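Local structure of regulating synaptic membrane exocytosis protein 2 (Rattus norvegicus, 2CJS) at residues H26-C31 against M51-C57. The protein probably interacts with Rab3 and helps regulate synaptic vesicle exocytosis, and is represented here by its zinc-finger domain. Sequence-based numbering, arbitrary orientation. Where two conformers were deposited one is given.
Sequences HNCSYC and MWVCNLC. With ZN (zinc ion), chain M; EDO (1,2-ethanediol), chain N.
Cys28 lies opposite Val53, their CA atoms 4.5 Å apart, where the turn after strand 26-27 runs along the end of strand 49-54, and a short bond from Ser29 N to Trp52 O (2.6 Å) ties the two backbones. Trp52 N returns the link by donating almost straight to Ser29 OG, so backbone and side chain of one serine hold both backbone polar groups of Trp52; the same hydroxyl oxygen is also hydrogen-bonded to the backbone of another protein's chain. With CG anti to the carbonyl carbon (chi1 -66°), the His26 imidazole is laid over a face of the Trp52 six-membered ring in the conformer described here, centroids 3.8 Å apart and planes 19° from parallel. Its CD2–NE2 side sits over the indole, NE2 3.4 Å from Trp52 CH2, while Trp52 NE1 is hydrogen-bonded to an acidic side chain of another protein's chain. An alanine in place of His26 would probably leave that indole face without its stacking partner and the six-membered ring less firmly held. Beyond this stack the segments close one of the two Cys4 zinc sites of the RIM2-alpha zinc finger: a CxxC pair comes from each, Cys28 and Cys31 with Cys54 and Cys57, and their four SG atoms bind the zinc ion at 2.3–2.4 Å. Cys28 SG, anti to its own backbone N (chi1 179°), also accepts N-H groups from Tyr30, Cys31 and, across the contact, Cys54, whose N is 3.3 Å away; these three bonds would be expected to spread the thiolate's negative charge. Cys54 SG similarly takes Cys57 N and caps the start of helix 55-61. Beside the metal, Tyr30 CD2 comes within 3.7 Å of Cys57 SG, the sulfur meeting the ring obliquely.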
ATOM      1  N   HIS C  26      -7.807  -9.700  -2.641  1.00 22.47           N
ATOM      2  CA  HIS C  26      -8.852  -9.523  -3.644  1.00 22.38           C
ATOM      3  C   HIS C  26      -9.604 -10.825  -3.837  1.00 23.71           C
ATOM      4  O   HIS C  26      -8.997 -11.880  -3.800  1.00 24.10           O
ATOM      5  CB  HIS C  26      -8.214  -9.092  -4.978  1.00 21.96           C
ATOM      6  CG  HIS C  26      -7.603  -7.735  -4.876  1.00 24.85           C
ATOM      7  ND1 HIS C  26      -6.302  -7.558  -4.494  1.00 24.21           N
ATOM      8  CD2 HIS C  26      -8.146  -6.492  -4.978  1.00 25.06           C
ATOM      9  CE1 HIS C  26      -6.039  -6.258  -4.409  1.00 25.43           C
ATOM     10  NE2 HIS C  26      -7.137  -5.594  -4.699  1.00 25.57           N
ATOM     11  N   ASN C  27     -10.914 -10.741  -4.105  1.00 23.22           N
ATOM     12  CA  ASN C  27     -11.637 -11.980  -4.403  1.00 22.38           C
ATOM     13  C   ASN C  27     -11.593 -12.235  -5.918  1.00 22.19           C
ATOM     14  O   ASN C  27     -11.854 -11.322  -6.731  1.00 22.57           O
ATOM     15  CB  ASN C  27     -13.069 -11.963  -3.898  1.00 22.86           C
ATOM     16  CG  ASN C  27     -13.130 -11.947  -2.384  1.00 28.72           C
ATOM     17  OD1 ASN C  27     -13.076 -10.886  -1.783  1.00 31.20           O
ATOM     18  ND2 ASN C  27     -13.240 -13.100  -1.770  1.00 30.62           N
ATOM     19  N   CYS C  28     -11.274 -13.463  -6.288  1.00 21.01           N
ATOM     20  CA  CYS C  28     -11.343 -13.903  -7.694  1.00 20.19           C
ATOM     21  C   CYS C  28     -12.750 -13.659  -8.240  1.00 20.02           C
ATOM     22  O   CYS C  28     -13.718 -14.081  -7.650  1.00 20.63           O
ATOM     23  CB  CYS C  28     -10.906 -15.392  -7.818  1.00 19.30           C
ATOM     24  SG  CYS C  28     -11.007 -15.957  -9.513  1.00 20.76           S
ATOM     25  N   SER C  29     -12.836 -12.969  -9.385  1.00 18.96           N
ATOM     26  CA  SER C  29     -14.134 -12.630  -9.995  1.00 19.70           C
ATOM     27  C   SER C  29     -14.838 -13.861 -10.500  1.00 20.45           C
ATOM     28  O   SER C  29     -16.030 -13.820 -10.742  1.00 19.67           O
ATOM     29  CB  SER C  29     -13.896 -11.648 -11.154  1.00 18.68           C
ATOM     30  OG  SER C  29     -13.529 -10.374 -10.572  1.00 21.56           O
ATOM     31  N   TYR C  30     -14.110 -14.971 -10.645  1.00 19.76           N
ATOM     32  CA  TYR C  30     -14.758 -16.220 -11.081  1.00 19.84           C
ATOM     33  C   TYR C  30     -15.108 -17.147  -9.893  1.00 19.20           C
ATOM     34  O   TYR C  30     -16.268 -17.434  -9.675  1.00 21.41           O
ATOM     35  CB  TYR C  30     -13.823 -16.944 -12.044  1.00 19.01           C
ATOM     36  CG  TYR C  30     -14.441 -18.085 -12.879  1.00 19.30           C
ATOM     37  CD1 TYR C  30     -15.785 -18.074 -13.251  1.00 20.21           C
ATOM     38  CD2 TYR C  30     -13.649 -19.158 -13.265  1.00 20.52           C
ATOM     39  CE1 TYR C  30     -16.349 -19.129 -14.053  1.00 18.33           C
ATOM     40  CE2 TYR C  30     -14.174 -20.217 -14.055  1.00 21.06           C
ATOM     41  CZ  TYR C  30     -15.503 -20.204 -14.425  1.00 21.11           C
ATOM     42  OH  TYR C  30     -15.986 -21.233 -15.221  1.00 19.26           O
ATOM     43  N   CYS C  31     -14.102 -17.600  -9.139  1.00 19.60           N
ATOM     44  CA  CYS C  31     -14.310 -18.622  -8.074  1.00 19.13           C
ATOM     45  C   CYS C  31     -14.549 -18.010  -6.696  1.00 20.02           C
ATOM     46  O   CYS C  31     -14.900 -18.744  -5.780  1.00 19.69           O
ATOM     47  CB  CYS C  31     -13.124 -19.590  -8.044  1.00 18.09           C
ATOM     48  SG  CYS C  31     -11.652 -18.843  -7.277  1.00 20.52           S
ATOM     49  N   MET C  51     -11.630  -6.412 -13.096  1.00 21.77           N
ATOM     50  CA  MET C  51     -11.944  -7.687 -12.437  1.00 21.27           C
ATOM     51  C   MET C  51     -10.661  -8.307 -11.933  1.00 20.97           C
ATOM     52  O   MET C  51      -9.550  -7.836 -12.254  1.00 22.17           O
ATOM     53  CB  MET C  51     -12.604  -8.675 -13.443  1.00 20.95           C
ATOM     54  CG  MET C  51     -11.755  -8.831 -14.709  1.00 20.81           C
ATOM     55  SD  MET C  51     -12.110 -10.293 -15.689  1.00 22.39           S
ATOM     56  CE  MET C  51     -11.155 -11.350 -14.624  1.00 22.87           C
ATOM     57  N   TRP C  52     -10.793  -9.375 -11.135  0.50 20.44           N
ATOM     58  CA  TRP C  52      -9.658 -10.008 -10.478  0.50 19.28           C
ATOM     59  C   TRP C  52      -9.752 -11.513 -10.741  0.50 19.35           C
ATOM     60  O   TRP C  52     -10.845 -12.059 -10.725  0.50 18.24           O
ATOM     61  CB  TRP C  52      -9.733  -9.729  -8.963  0.50 19.55           C
ATOM     62  CG  TRP C  52      -9.956  -8.261  -8.634  0.50 20.65           C
ATOM     63  CD1 TRP C  52     -11.156  -7.610  -8.476  0.50 18.25           C
ATOM     64  CD2 TRP C  52      -8.944  -7.267  -8.454  0.50 21.80           C
ATOM     65  NE1 TRP C  52     -10.949  -6.274  -8.210  0.50 20.26           N
ATOM     66  CE2 TRP C  52      -9.601  -6.038  -8.185  0.50 21.18           C
ATOM     67  CE3 TRP C  52      -7.535  -7.294  -8.466  0.50 19.90           C
ATOM     68  CZ2 TRP C  52      -8.897  -4.862  -7.942  0.50 21.15           C
ATOM     69  CZ3 TRP C  52      -6.864  -6.156  -8.250  0.50 18.35           C
ATOM     70  CH2 TRP C  52      -7.535  -4.937  -7.974  0.50 18.71           C
ATOM     71  N   VAL C  53      -8.625 -12.175 -11.009  0.50 19.03           N
ATOM     72  CA  VAL C  53      -8.661 -13.622 -11.321  0.50 19.38           C
ATOM     73  C   VAL C  53      -7.451 -14.338 -10.753  0.50 19.42           C
ATOM     74  O   VAL C  53      -6.284 -13.978 -11.042  0.50 19.78           O
ATOM     75  CB  VAL C  53      -8.862 -13.934 -12.856  0.50 18.79           C
ATOM     76  CG1 VAL C  53      -7.764 -13.310 -13.695  0.50 18.11           C
ATOM     77  CG2 VAL C  53      -8.934 -15.475 -13.137  0.50 15.81           C
ATOM     78  N   CYS C  54      -7.743 -15.357  -9.953  1.00 20.83           N
ATOM     79  CA  CYS C  54      -6.700 -16.091  -9.253  1.00 20.19           C
ATOM     80  C   CYS C  54      -5.933 -17.003 -10.230  1.00 21.56           C
ATOM     81  O   CYS C  54      -6.400 -17.351 -11.339  1.00 19.39           O
ATOM     82  CB  CYS C  54      -7.240 -16.878  -8.056  1.00 20.07           C
ATOM     83  SG  CYS C  54      -8.053 -18.445  -8.546  1.00 20.46           S
ATOM     84  N   ASN C  55      -4.742 -17.413  -9.799  1.00 21.94           N
ATOM     85  CA  ASN C  55      -3.893 -18.200 -10.693  1.00 20.25           C
ATOM     86  C   ASN C  55      -4.380 -19.628 -10.888  1.00 21.27           C
ATOM     87  O   ASN C  55      -4.037 -20.255 -11.885  1.00 21.75           O
ATOM     88  CB  ASN C  55      -2.461 -18.213 -10.134  1.00 22.02           C
ATOM     89  CG  ASN C  55      -1.708 -16.889 -10.419  1.00 20.77           C
ATOM     90  OD1 ASN C  55      -2.167 -16.039 -11.205  1.00 21.40           O
ATOM     91  ND2 ASN C  55      -0.544 -16.695  -9.712  1.00 22.05           N
ATOM     92  N   LEU C  56      -5.237 -20.131  -9.991  1.00 21.97           N
ATOM     93  CA  LEU C  56      -5.806 -21.452 -10.215  1.00 20.87           C
ATOM     94  C   LEU C  56      -6.840 -21.415 -11.321  1.00 20.76           C
ATOM     95  O   LEU C  56      -6.883 -22.344 -12.153  1.00 18.69           O
ATOM     96  CB  LEU C  56      -6.382 -22.043  -8.923  1.00 22.62           C
ATOM     97  CG  LEU C  56      -5.280 -22.316  -7.878  1.00 22.87           C
ATOM     98  CD1 LEU C  56      -5.962 -22.913  -6.630  1.00 21.96           C
ATOM     99  CD2 LEU C  56      -4.167 -23.244  -8.378  1.00 25.81           C
ATOM    100  N   CYS C  57      -7.688 -20.401 -11.319  1.00 20.00           N
ATOM    101  CA  CYS C  57      -8.641 -20.271 -12.396  1.00 19.43           C
ATOM    102  C   CYS C  57      -7.884 -19.999 -13.702  1.00 19.16           C
ATOM    103  O   CYS C  57      -8.289 -20.480 -14.754  1.00 18.72           O
ATOM    104  CB  CYS C  57      -9.577 -19.104 -12.098  1.00 20.94           C
ATOM    105  SG  CYS C  57     -10.859 -19.527 -10.902  1.00 19.27           S
TER
HETATM  106 ZN    ZN M 202     -10.337 -18.175  -9.099  1.00 19.02          ZN
HETATM  107  C1  EDO N1143     -19.678 -16.323  -9.850  1.00 36.99           C
HETATM  108  O1  EDO N1143     -18.560 -16.367  -8.958  1.00 30.81           O
HETATM  109  C2  EDO N1143     -19.464 -15.120 -10.729  1.00 36.69           C
HETATM  110  O2  EDO N1143     -18.351 -15.374 -11.612  1.00 42.31           O